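PDB 2IUY: glycosyltransferase from Streptomyces viridochromogenes, which probably transfers a sugar from a nucleotide donor as a retaining GT-B glycosyltransferase of family GT4 in the biosynthesis of the antibiotic avilamycin A. Local coordinates for residues H112-P117 against G244-I249; I11-P16 against G31-V36; A237-V242 against G274-I279; P281-V286 against R317-V322; D163-M168 against A182-C187. All blocks are in the same frame, centred on the assembly; numbering follows the deposited sequence.

Contact 1 (H112-P117 against G244-I249); sequences HFTTRP and GPWGGI
W246 meets T114 and T115 chiefly through the base of its side chain. Its CB has a methyl from each threonine nearby: T114 CG2 is 3.8 Å from W246 CB, and T115 CG2 lies at the same range while also resting 3.5 Å from W246 O. One atom further out, W246 CG has T114 CG2 3.8 Å away, and CD1 is barely further from the same methyl. With CG set between the backbone N and the carbonyl carbon (chi1 47°), the indole folds back over its own type I turn, G244 to G247, and takes G244 CA on one face. W246 NE1 makes a weak, bent hydrogen bond of 2.9 Å to G248 O, while H174 and W250 meet the rings edge-to-face. In this GT-B fold the two loops belong to different Rossmann-like domains, so the touch spans the interdomain cleft; W246 is about 8 Å, side chain to side chain, from the UDP-binding K175. A water adds a polar bridge: it accepts from T114 OG1 at 3.0 Å and donates to G247 O and, at 2.8 Å, to I249 O. The same hydroxyl is hydrogen-bonded to C251 N.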
# COMPACT_ATOMS: atom_id res chain seq x y z
N HIS A 112 -8.66 1.11 2.62
CA HIS A 112 -7.45 0.29 2.64
C HIS A 112 -7.62 -1.03 3.43
O HIS A 112 -6.62 -1.64 3.86
CB HIS A 112 -6.30 1.11 3.21
CG HIS A 112 -6.06 2.39 2.43
ND1 HIS A 112 -5.78 2.38 1.09
CD2 HIS A 112 -6.03 3.69 2.82
CE1 HIS A 112 -5.62 3.62 0.66
NE2 HIS A 112 -5.74 4.44 1.70
N PHE A 113 -8.87 -1.46 3.62
CA PHE A 113 -9.09 -2.63 4.52
C PHE A 113 -9.92 -3.75 3.86
O PHE A 113 -10.69 -3.49 2.95
CB PHE A 113 -9.70 -2.17 5.87
CG PHE A 113 -8.80 -1.30 6.65
CD1 PHE A 113 -7.79 -1.85 7.42
CD2 PHE A 113 -8.92 0.08 6.58
CE1 PHE A 113 -6.90 -1.02 8.13
CE2 PHE A 113 -8.07 0.90 7.31
CZ PHE A 113 -7.06 0.36 8.07
N THR A 114 -9.72 -5.00 4.31
CA THR A 114 -10.51 -6.14 3.86
C THR A 114 -11.96 -6.09 4.40
O THR A 114 -12.87 -6.74 3.90
CB THR A 114 -9.83 -7.44 4.30
OG1 THR A 114 -10.36 -8.52 3.56
CG2 THR A 114 -10.03 -7.71 5.79
N THR A 115 -12.14 -5.29 5.44
CA THR A 115 -13.41 -5.16 6.17
C THR A 115 -14.33 -4.14 5.47
O THR A 115 -13.88 -3.32 4.67
CB THR A 115 -13.14 -4.74 7.65
OG1 THR A 115 -12.27 -3.62 7.67
CG2 THR A 115 -12.46 -5.88 8.44
N ARG A 116 -15.61 -4.17 5.77
CA ARG A 116 -16.51 -3.24 5.08
C ARG A 116 -16.40 -1.86 5.71
O ARG A 116 -16.31 -1.75 6.95
CB ARG A 116 -17.92 -3.74 5.20
CG ARG A 116 -18.10 -5.16 4.70
CD ARG A 116 -19.58 -5.45 4.59
NE ARG A 116 -20.25 -4.52 3.67
CZ ARG A 116 -21.54 -4.61 3.31
NH1 ARG A 116 -22.31 -5.58 3.82
NH2 ARG A 116 -22.05 -3.73 2.44
N PRO A 117 -16.38 -0.79 4.86
CA PRO A 117 -16.09 0.58 5.36
C PRO A 117 -17.10 1.17 6.34
O PRO A 117 -18.30 0.99 6.20
CB PRO A 117 -16.06 1.44 4.05
CG PRO A 117 -16.78 0.61 3.04
CD PRO A 117 -16.55 -0.81 3.39
N GLY A 244 -9.35 -14.74 10.15
CA GLY A 244 -8.60 -14.05 11.18
C GLY A 244 -9.50 -13.11 11.95
O GLY A 244 -10.74 -13.12 11.75
N PRO A 245 -8.90 -12.31 12.83
CA PRO A 245 -9.65 -11.33 13.67
C PRO A 245 -10.37 -10.22 12.89
O PRO A 245 -11.21 -9.57 13.48
CB PRO A 245 -8.58 -10.76 14.61
CG PRO A 245 -7.26 -11.05 13.91
CD PRO A 245 -7.45 -12.31 13.12
N TRP A 246 -10.08 -10.01 11.60
CA TRP A 246 -10.86 -9.08 10.77
C TRP A 246 -12.29 -9.57 10.56
O TRP A 246 -13.18 -8.76 10.32
CB TRP A 246 -10.21 -8.81 9.39
CG TRP A 246 -9.77 -10.07 8.72
CD1 TRP A 246 -10.50 -10.90 7.91
CD2 TRP A 246 -8.49 -10.72 8.91
NE1 TRP A 246 -9.75 -12.00 7.55
CE2 TRP A 246 -8.51 -11.91 8.15
CE3 TRP A 246 -7.32 -10.37 9.61
CZ2 TRP A 246 -7.40 -12.74 8.07
CZ3 TRP A 246 -6.25 -11.20 9.56
CH2 TRP A 246 -6.28 -12.38 8.77
N GLY A 247 -12.52 -10.90 10.63
CA GLY A 247 -13.78 -11.46 10.15
C GLY A 247 -13.81 -11.76 8.63
O GLY A 247 -13.42 -10.92 7.84
N GLY A 248 -14.25 -12.96 8.25
CA GLY A 248 -14.37 -13.37 6.86
C GLY A 248 -13.04 -13.75 6.26
O GLY A 248 -12.00 -13.73 6.93
N ILE A 249 -13.05 -14.08 4.97
CA ILE A 249 -11.82 -14.45 4.28
C ILE A 249 -11.02 -13.20 3.98
O ILE A 249 -11.58 -12.18 3.55
CB ILE A 249 -12.07 -15.23 2.99
CG1 ILE A 249 -12.87 -16.51 3.26
CG2 ILE A 249 -10.75 -15.75 2.43
CD1 ILE A 249 -12.09 -17.56 4.15
O HOH W 1 -12.41 -10.03 5.07

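Contact 2 (I11-P16 against G31-V36); sequences IPLRVP and GIQWVV
The flat group here is the side-chain amide of Q33, whose end is bordered by two aliphatic side chains, those of I11 and L13. The Q33 chain bends at chi2 (97°), and this brings the amide round toward the loop although its CB does not point there. L13 contributes its CD1 branch and crosses Q33 at about a right angle; I11 contributes its CG2 methyl. The second flat group, the W34 indole, turns to other company, with R225 in a cation-pi contact and P25 and P26 against it. Both segments belong to the first strand-loop-helix of the N-terminal Rossmann-like domain: 11-16 is in the loop that follows strand 5-9, while helix 31-45 opens with 31-36, directly after the UDP-binding residues Y29 and G30. The helix is then held to the loop by I32. Its CG2 lies 3.7 Å from I11 CG2, and its CB is 3.9 Å from that same methyl. A second touch forms further along the chains, where I11 CD1 comes within 3.8 Å of I32 CD1. I11 extends with CG1 anti to its backbone N (chi1 -177°), leaving CG2 and CD1 as two separate points of contact, and the two isoleucines cross at about a right angle. Further along the loop, R14 makes a salt bridge to E72 and a hydrogen bond from NH1 to D19 O.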
# COMPACT_ATOMS: atom_id res chain seq x y z
N ILE A 11 -4.17 7.59 8.64
CA ILE A 11 -4.59 6.73 9.75
C ILE A 11 -3.71 7.06 10.98
O ILE A 11 -2.48 6.86 10.93
CB ILE A 11 -4.45 5.21 9.38
CG1 ILE A 11 -4.95 4.33 10.53
CG2 ILE A 11 -2.96 4.83 9.03
CD1 ILE A 11 -5.12 2.83 10.14
N PRO A 12 -4.32 7.63 12.05
CA PRO A 12 -3.52 8.04 13.25
C PRO A 12 -3.06 6.84 14.11
O PRO A 12 -3.87 6.17 14.74
CB PRO A 12 -4.47 9.00 14.02
CG PRO A 12 -5.71 9.12 13.22
CD PRO A 12 -5.75 7.99 12.17
N LEU A 13 -1.75 6.58 14.11
CA LEU A 13 -1.19 5.45 14.77
C LEU A 13 0.12 5.86 15.41
O LEU A 13 0.92 6.54 14.79
CB LEU A 13 -0.88 4.31 13.76
CG LEU A 13 -2.04 3.49 13.16
CD1 LEU A 13 -1.53 2.40 12.16
CD2 LEU A 13 -2.87 2.81 14.28
N ARG A 14 0.36 5.40 16.63
CA ARG A 14 1.62 5.73 17.27
C ARG A 14 2.71 4.76 16.89
O ARG A 14 2.43 3.62 16.57
CB ARG A 14 1.46 5.81 18.79
CG ARG A 14 0.77 7.13 19.19
CD ARG A 14 0.51 7.12 20.62
NE ARG A 14 -0.73 7.83 20.91
CZ ARG A 14 -0.78 9.10 21.28
NH1 ARG A 14 0.34 9.79 21.42
NH2 ARG A 14 -1.96 9.65 21.53
N VAL A 15 3.94 5.26 16.87
CA VAL A 15 5.11 4.40 16.72
C VAL A 15 5.02 3.34 17.82
O VAL A 15 4.70 3.66 18.98
CB VAL A 15 6.37 5.22 16.82
CG1 VAL A 15 7.58 4.32 16.93
CG2 VAL A 15 6.45 6.22 15.63
N PRO A 16 5.16 2.06 17.44
CA PRO A 16 4.91 1.04 18.45
C PRO A 16 5.78 1.22 19.71
O PRO A 16 6.99 1.38 19.62
CB PRO A 16 5.23 -0.26 17.70
CG PRO A 16 4.90 0.05 16.29
CD PRO A 16 5.44 1.45 16.12
N GLY A 31 2.06 0.54 5.38
CA GLY A 31 1.49 0.64 4.04
C GLY A 31 0.62 1.84 3.77
O GLY A 31 0.86 2.50 2.80
N ILE A 32 -0.40 2.11 4.59
CA ILE A 32 -1.29 3.28 4.36
C ILE A 32 -0.56 4.63 4.27
O ILE A 32 -0.93 5.52 3.47
CB ILE A 32 -2.46 3.40 5.40
CG1 ILE A 32 -3.44 2.22 5.23
CG2 ILE A 32 -3.19 4.78 5.29
CD1 ILE A 32 -4.47 2.08 6.43
N GLN A 33 0.47 4.76 5.10
CA GLN A 33 1.26 5.97 5.24
C GLN A 33 2.08 6.22 3.97
O GLN A 33 2.24 7.35 3.55
CB GLN A 33 2.15 5.88 6.47
CG GLN A 33 1.38 5.79 7.77
CD GLN A 33 1.20 4.34 8.30
OE1 GLN A 33 1.27 3.35 7.55
NE2 GLN A 33 0.98 4.22 9.59
N TRP A 34 2.59 5.14 3.37
CA TRP A 34 3.21 5.20 2.06
C TRP A 34 2.18 5.61 0.98
O TRP A 34 2.46 6.46 0.14
CB TRP A 34 3.92 3.87 1.69
CG TRP A 34 5.34 3.86 2.26
CD1 TRP A 34 5.82 3.08 3.28
CD2 TRP A 34 6.39 4.75 1.89
NE1 TRP A 34 7.13 3.45 3.56
CE2 TRP A 34 7.50 4.46 2.71
CE3 TRP A 34 6.51 5.76 0.91
CZ2 TRP A 34 8.72 5.12 2.56
CZ3 TRP A 34 7.71 6.43 0.79
CH2 TRP A 34 8.80 6.12 1.62
N VAL A 35 0.99 5.04 1.03
CA VAL A 35 -0.05 5.42 0.06
C VAL A 35 -0.27 6.93 0.09
O VAL A 35 -0.32 7.58 -0.94
CB VAL A 35 -1.38 4.67 0.27
CG1 VAL A 35 -2.47 5.16 -0.72
CG2 VAL A 35 -1.15 3.14 0.13
N VAL A 36 -0.44 7.47 1.29
CA VAL A 36 -0.78 8.89 1.48
C VAL A 36 0.37 9.79 0.99
O VAL A 36 0.12 10.82 0.40
CB VAL A 36 -1.12 9.16 2.99
CG1 VAL A 36 -1.44 10.63 3.22
CG2 VAL A 36 -2.32 8.29 3.42

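Contact 3 (A237-V242 against G274-I279); sequences AMSQAV and GCLAEI
Beside the nucleotide site of the C-terminal Rossmann-like domain, the chain leaving strand 234-237 packs against helix 276-279. Two UDP-binding residues are close by, K175 beside S239 and V257 beside A237, each about 4 Å away from side chain to side chain. L276 does all the touching from the helix, and its two methyls divide the work. CD1 of L276 comes 3.5 Å from A237 O and 3.9 Å from S239 CB, across the bend where the strand ends, while CD2 reaches A237 CB at the longer distance of 4.2 Å. With CG anti to the carbonyl carbon (chi1 -59°), the fork of L276 splits between A237 and S239; V258 of helix 256-263 and T271 also pack on it. All three touching residues are buried, and no hydrogen bond crosses between the two segments. S239 OG does lie 4.1 Å from L276 CD1, but this polar end is engaged elsewhere, hydrogen-bonded to E252 OE1. Within 237-242, Q240 braces the turning chain: its OE1 accepts from G290 N, and its NE2 donates to M238 O over 2.7 Å, nearly straight at 160°, approaching from above the carbonyl plane.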
# COMPACT_ATOMS: atom_id res chain seq x y z
N ALA A 237 4.59 -11.56 -3.16
CA ALA A 237 3.39 -11.02 -2.50
C ALA A 237 2.38 -12.15 -2.43
O ALA A 237 1.65 -12.41 -3.39
CB ALA A 237 2.84 -9.84 -3.31
N MSE A 238 2.34 -12.85 -1.29
CA MSE A 238 1.74 -14.20 -1.23
C MSE A 238 0.56 -14.27 -0.30
O MSE A 238 0.38 -15.27 0.38
CB MSE A 238 2.80 -15.21 -0.76
CG MSE A 238 4.10 -15.20 -1.59
SE MSE A 238 3.88 -15.72 -3.42
CE MSE A 238 3.63 -17.68 -3.12
N SER A 239 -0.26 -13.22 -0.30
CA SER A 239 -1.41 -13.12 0.57
C SER A 239 -2.26 -14.37 0.37
O SER A 239 -2.37 -14.88 -0.74
CB SER A 239 -2.19 -11.83 0.33
OG SER A 239 -1.41 -10.69 0.69
N GLN A 240 -2.81 -14.88 1.48
CA GLN A 240 -3.51 -16.16 1.49
C GLN A 240 -4.97 -15.95 1.85
O GLN A 240 -5.33 -15.06 2.62
CB GLN A 240 -2.85 -17.14 2.50
CG GLN A 240 -1.38 -17.51 2.18
CD GLN A 240 -1.21 -18.32 0.89
OE1 GLN A 240 -1.81 -19.38 0.73
NE2 GLN A 240 -0.34 -17.84 -0.01
N ALA A 241 -5.84 -16.76 1.27
CA ALA A 241 -7.25 -16.63 1.59
C ALA A 241 -7.59 -17.40 2.88
O ALA A 241 -8.04 -18.55 2.88
CB ALA A 241 -8.12 -17.04 0.40
N VAL A 242 -7.29 -16.77 4.00
CA VAL A 242 -7.51 -17.40 5.29
C VAL A 242 -8.35 -16.43 6.08
O VAL A 242 -8.47 -15.27 5.65
CB VAL A 242 -6.17 -17.68 6.05
CG1 VAL A 242 -5.33 -18.77 5.29
CG2 VAL A 242 -5.35 -16.42 6.29
N GLY A 274 -7.39 -11.37 -3.61
CA GLY A 274 -7.86 -9.98 -3.56
C GLY A 274 -7.37 -9.20 -4.78
O GLY A 274 -7.44 -9.68 -5.88
N CYS A 275 -6.77 -8.06 -4.53
CA CYS A 275 -6.24 -7.19 -5.60
C CYS A 275 -5.10 -7.84 -6.41
O CYS A 275 -4.81 -7.43 -7.54
CB CYS A 275 -5.74 -5.89 -4.98
SG CYS A 275 -4.16 -6.03 -4.07
N LEU A 276 -4.42 -8.83 -5.84
CA LEU A 276 -3.27 -9.42 -6.53
C LEU A 276 -3.56 -9.98 -7.93
O LEU A 276 -2.77 -9.83 -8.86
CB LEU A 276 -2.57 -10.44 -5.65
CG LEU A 276 -2.08 -9.81 -4.33
CD1 LEU A 276 -1.57 -10.93 -3.41
CD2 LEU A 276 -0.97 -8.75 -4.55
N ALA A 277 -4.71 -10.64 -8.07
CA ALA A 277 -5.17 -11.12 -9.39
C ALA A 277 -5.15 -10.00 -10.47
O ALA A 277 -4.96 -10.26 -11.65
CB ALA A 277 -6.58 -11.76 -9.25
N GLU A 278 -5.37 -8.76 -10.04
CA GLU A 278 -5.57 -7.60 -10.93
C GLU A 278 -4.27 -6.91 -11.30
O GLU A 278 -4.12 -6.42 -12.43
CB GLU A 278 -6.54 -6.58 -10.26
CG GLU A 278 -8.04 -7.04 -10.24
CD GLU A 278 -8.90 -6.22 -9.26
OE1 GLU A 278 -8.93 -4.98 -9.37
OE2 GLU A 278 -9.51 -6.80 -8.35
N ILE A 279 -3.32 -6.90 -10.36
CA ILE A 279 -2.11 -6.10 -10.53
C ILE A 279 -0.84 -6.87 -10.76
O ILE A 279 0.04 -6.38 -11.45
CB ILE A 279 -1.92 -5.05 -9.37
CG1 ILE A 279 -1.86 -5.71 -7.96
CG2 ILE A 279 -3.07 -4.07 -9.38
CD1 ILE A 279 -1.51 -4.63 -6.86

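Contact 4 (P281-V286 against R317-V322); sequences PSVGEV and RLWGHV
S282 is the first residue of its segment to meet the helix, and it does so with L318. S282 OG lies 3.5 Å from L318 CD1 and S282 CB 3.6 Å, so the methyl sits against the hydroxymethyl group as a whole. V283 follows, and its side chain meets that of W319 coming from the opposite direction. CG1, set anti to the carbonyl carbon (chi1 -60°), is the branch of V283 that meets the indole, 3.7 Å from both W319 CH2 and W319 CZ3 at the far end, while V283 CG2 is 4.1 Å from CH2. V283 is also packed on V258 and A262 of helix 256-263 and on V311 and A314 of helix 308-319. Beyond it, G284 begins strand 284-286, an outer strand of the parallel sheet in the C-terminal Rossmann-like domain, and E285 continues it with backbone bonds to V268 and G270. Within 317-322, L318 CB stands 3.5 Å above one face of the W319 indole, toward its rim. G320 then ends helix 308-319 and serves as N-cap of helix 321-336, whose first residue, H321, hydrogen-bonds through NE2 to E45 OE1 of helix 31-45 in the N-terminal domain.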
# COMPACT_ATOMS: atom_id res chain seq x y z
N PRO A 281 -0.21 -9.67 -12.57
CA PRO A 281 0.10 -10.08 -13.95
C PRO A 281 0.70 -8.92 -14.77
O PRO A 281 1.45 -9.16 -15.71
CB PRO A 281 -1.26 -10.49 -14.52
CG PRO A 281 -2.10 -10.84 -13.29
CD PRO A 281 -1.66 -9.78 -12.30
N SER A 282 0.42 -7.69 -14.39
CA SER A 282 0.99 -6.55 -15.11
C SER A 282 2.49 -6.44 -14.92
O SER A 282 3.16 -5.79 -15.72
CB SER A 282 0.33 -5.24 -14.65
OG SER A 282 -1.03 -5.24 -14.97
N VAL A 283 3.01 -7.01 -13.84
CA VAL A 283 4.42 -6.87 -13.46
C VAL A 283 5.09 -8.21 -13.04
O VAL A 283 6.09 -8.24 -12.32
CB VAL A 283 4.56 -5.77 -12.36
CG1 VAL A 283 4.04 -4.39 -12.89
CG2 VAL A 283 3.83 -6.18 -11.05
N GLY A 284 4.49 -9.33 -13.43
CA GLY A 284 5.03 -10.64 -13.07
C GLY A 284 4.00 -11.72 -13.29
O GLY A 284 3.30 -11.72 -14.29
N GLU A 285 3.88 -12.62 -12.34
CA GLU A 285 3.09 -13.82 -12.55
C GLU A 285 2.41 -14.23 -11.25
O GLU A 285 3.04 -14.25 -10.16
CB GLU A 285 4.03 -14.97 -13.03
CG GLU A 285 3.28 -16.29 -13.41
CD GLU A 285 4.18 -17.36 -14.03
OE1 GLU A 285 4.95 -17.02 -14.96
OE2 GLU A 285 4.09 -18.54 -13.61
N VAL A 286 1.16 -14.66 -11.40
CA VAL A 286 0.35 -15.25 -10.35
C VAL A 286 0.65 -16.76 -10.20
O VAL A 286 0.82 -17.48 -11.18
CB VAL A 286 -1.17 -14.98 -10.59
CG1 VAL A 286 -2.07 -15.79 -9.63
CG2 VAL A 286 -1.46 -13.49 -10.40
N ARG A 317 2.81 3.78 -15.92
CA ARG A 317 1.58 3.84 -16.73
C ARG A 317 0.28 3.59 -15.93
O ARG A 317 -0.70 4.27 -16.13
CB ARG A 317 1.61 2.81 -17.87
CG ARG A 317 2.25 3.25 -19.18
CD ARG A 317 1.78 2.40 -20.34
NE ARG A 317 1.62 1.01 -19.97
CZ ARG A 317 0.48 0.36 -19.84
NH1 ARG A 317 -0.69 0.92 -20.14
NH2 ARG A 317 0.52 -0.91 -19.47
N LEU A 318 0.28 2.57 -15.07
CA LEU A 318 -0.93 2.15 -14.32
C LEU A 318 -1.08 2.81 -12.98
O LEU A 318 -2.22 3.10 -12.54
CB LEU A 318 -0.93 0.62 -14.13
CG LEU A 318 -0.92 -0.27 -15.38
CD1 LEU A 318 -0.64 -1.74 -14.99
CD2 LEU A 318 -2.26 -0.15 -16.14
N TRP A 319 0.05 3.00 -12.28
CA TRP A 319 -0.02 3.41 -10.90
C TRP A 319 0.71 4.72 -10.65
O TRP A 319 0.78 5.15 -9.52
CB TRP A 319 0.49 2.29 -9.95
CG TRP A 319 -0.13 0.93 -10.30
CD1 TRP A 319 -1.46 0.67 -10.53
CD2 TRP A 319 0.56 -0.30 -10.46
NE1 TRP A 319 -1.63 -0.67 -10.84
CE2 TRP A 319 -0.40 -1.29 -10.81
CE3 TRP A 319 1.92 -0.69 -10.36
CZ2 TRP A 319 -0.06 -2.63 -11.07
CZ3 TRP A 319 2.26 -2.03 -10.61
CH2 TRP A 319 1.26 -2.98 -10.96
N GLY A 320 1.21 5.40 -11.70
CA GLY A 320 2.01 6.62 -11.47
C GLY A 320 1.29 7.63 -10.58
O GLY A 320 0.07 7.82 -10.73
N HIS A 321 2.02 8.28 -9.68
CA HIS A 321 1.37 9.23 -8.75
C HIS A 321 0.47 10.30 -9.36
O HIS A 321 -0.55 10.66 -8.76
CB HIS A 321 2.38 9.84 -7.77
CG HIS A 321 3.33 10.84 -8.39
ND1 HIS A 321 4.14 10.54 -9.47
CD2 HIS A 321 3.63 12.11 -8.04
CE1 HIS A 321 4.88 11.59 -9.77
NE2 HIS A 321 4.59 12.55 -8.91
N VAL A 322 0.85 10.84 -10.53
CA VAL A 322 0.13 11.97 -11.14
C VAL A 322 -1.13 11.47 -11.82
O VAL A 322 -2.20 12.11 -11.71
CB VAL A 322 1.06 12.81 -12.14
CG1 VAL A 322 0.25 13.76 -13.03
CG2 VAL A 322 2.14 13.60 -11.38

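Contact 5 (D163-M168 against A182-C187); sequences DFLLFM and AFAHAC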
# COMPACT_ATOMS: atom_id res chain seq x y z
N ASP A 163 20.72 -11.90 -5.74
CA ASP A 163 20.13 -13.19 -6.10
C ASP A 163 18.98 -13.54 -5.20
O ASP A 163 18.29 -14.51 -5.46
CB ASP A 163 21.18 -14.30 -6.07
CG ASP A 163 22.01 -14.35 -7.36
OD1 ASP A 163 21.39 -14.30 -8.47
OD2 ASP A 163 23.26 -14.45 -7.28
N PHE A 164 18.79 -12.73 -4.15
CA PHE A 164 17.78 -13.03 -3.12
C PHE A 164 16.36 -12.68 -3.62
O PHE A 164 16.20 -11.73 -4.40
CB PHE A 164 18.13 -12.35 -1.79
CG PHE A 164 17.98 -10.81 -1.79
CD1 PHE A 164 16.73 -10.19 -1.55
CD2 PHE A 164 19.10 -9.99 -2.00
CE1 PHE A 164 16.61 -8.81 -1.55
CE2 PHE A 164 18.97 -8.61 -2.01
CZ PHE A 164 17.72 -8.01 -1.79
N LEU A 165 15.36 -13.47 -3.19
CA LEU A 165 13.92 -13.09 -3.33
C LEU A 165 13.53 -12.25 -2.10
O LEU A 165 14.29 -12.21 -1.13
CB LEU A 165 13.03 -14.31 -3.49
CG LEU A 165 13.40 -15.27 -4.65
CD1 LEU A 165 12.39 -16.46 -4.82
CD2 LEU A 165 13.58 -14.52 -5.97
N LEU A 166 12.43 -11.52 -2.15
CA LEU A 166 12.18 -10.54 -1.09
C LEU A 166 10.73 -10.58 -0.67
O LEU A 166 9.84 -10.49 -1.51
CB LEU A 166 12.52 -9.11 -1.52
CG LEU A 166 12.15 -8.00 -0.51
CD1 LEU A 166 13.03 -8.03 0.74
CD2 LEU A 166 12.27 -6.61 -1.17
N PHE A 167 10.52 -10.73 0.65
CA PHE A 167 9.20 -10.60 1.19
C PHE A 167 9.21 -9.34 2.05
O PHE A 167 10.06 -9.20 2.91
CB PHE A 167 8.80 -11.85 2.00
CG PHE A 167 7.52 -11.70 2.74
CD1 PHE A 167 6.32 -12.21 2.22
CD2 PHE A 167 7.50 -11.04 3.99
CE1 PHE A 167 5.10 -12.04 2.94
CE2 PHE A 167 6.29 -10.87 4.70
CZ PHE A 167 5.09 -11.40 4.15
N MSE A 168 8.26 -8.43 1.81
CA MSE A 168 8.24 -7.18 2.52
C MSE A 168 6.85 -6.86 3.04
O MSE A 168 5.95 -6.46 2.27
CB MSE A 168 8.81 -6.03 1.65
CG MSE A 168 8.82 -4.74 2.42
SE MSE A 168 9.73 -3.35 1.50
CE MSE A 168 11.55 -3.87 1.94
N ALA A 182 8.35 -21.16 1.14
CA ALA A 182 8.19 -22.37 0.32
C ALA A 182 8.52 -22.09 -1.16
O ALA A 182 9.14 -22.90 -1.83
CB ALA A 182 6.74 -22.92 0.43
N PHE A 183 8.08 -20.97 -1.68
CA PHE A 183 8.32 -20.72 -3.10
C PHE A 183 9.83 -20.47 -3.36
O PHE A 183 10.42 -21.01 -4.32
CB PHE A 183 7.39 -19.59 -3.62
CG PHE A 183 7.59 -19.28 -5.09
CD1 PHE A 183 6.77 -19.87 -6.05
CD2 PHE A 183 8.57 -18.39 -5.50
CE1 PHE A 183 6.95 -19.63 -7.39
CE2 PHE A 183 8.76 -18.14 -6.87
CZ PHE A 183 7.94 -18.75 -7.81
N ALA A 184 10.44 -19.66 -2.50
CA ALA A 184 11.89 -19.43 -2.54
C ALA A 184 12.62 -20.76 -2.41
O ALA A 184 13.47 -21.07 -3.24
CB ALA A 184 12.33 -18.47 -1.43
N HIS A 185 12.32 -21.53 -1.36
CA HIS A 185 12.85 -22.91 -1.23
C HIS A 185 12.75 -23.75 -2.55
O HIS A 185 13.74 -24.35 -2.98
CB HIS A 185 12.22 -23.63 -0.05
CG HIS A 185 12.67 -25.06 0.08
ND1 HIS A 185 11.96 -26.11 -0.45
CD2 HIS A 185 13.79 -25.59 0.62
CE1 HIS A 185 12.61 -27.24 -0.22
NE2 HIS A 185 13.72 -26.95 0.43
N ALA A 186 11.58 -23.75 -3.18
CA ALA A 186 11.33 -24.42 -4.44
C ALA A 186 12.33 -24.00 -5.52
O ALA A 186 12.69 -24.82 -6.37
CB ALA A 186 9.88 -24.13 -4.94
N CYS A 187 12.73 -22.73 -5.49
CA CYS A 187 13.53 -22.10 -6.53
C CYS A 187 15.02 -22.25 -6.26
O CYS A 187 15.80 -21.94 -7.14
CB CYS A 187 13.21 -20.58 -6.63
SG CYS A 187 11.60 -20.19 -7.32
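L165 and A184 form the tight part of this contact, and a single methyl does most of the work. CD1 of L165 rests 3.8 Å from A184 CA and 3.9 Å from A184 CB, so the leucine tip presses on the helix backbone as much as on the small side chain. The CA atoms of L165 and A184, 6.7 Å apart, are the nearest such pair between the two segments. The leucine's CG lies anti to the carbonyl carbon (chi1 -54°) and the second torsion is extended (chi2 -176°), which together carry CD1 to the helix. Beside this point the fit is slacker. F183 offers the edge of its ring, near the ring plane, its CD2 4.3 Å from L165 CD1, and C187 stays further off, with SG 4.6 Å from the same methyl. The exposed residues take no share: H185 turns its CB away from the strand, and D163 lies at the open start of the other segment. No hydrogen bond joins the two segments, and the touching atoms are carbons. Here the strand and helix of the beta-alpha-beta unit 165-168, 177-187, 191-194 are packed together. L165 is bonded through its backbone to R190 and V192, A184 leans on L191, F293 meets the F183 ring edge-to-face, and helix 295-303 covers the interface with L302 on L165 and A298 on F183 and C187.

From the N terminus, contact 2 closes first, a short loop joining the end of strand 5-9 to helix 31-45. Contact 1 then opens in the N-terminal domain and closes only at 244-249 in the C-terminal one, tying the two across the cleft; F113 and H112 also pack on I32 of contact 2. Within that long loop, contact 5 closes the first strand and helix of the second domain. Contact 3 starts before contact 1 is finished, so the two cross along the chain, meeting where I249 packs on A241. Contact 4 comes last, in series, and touches contact 3 where I279 meets W319, leading into helix 321-336, which packs on the N-terminal domain.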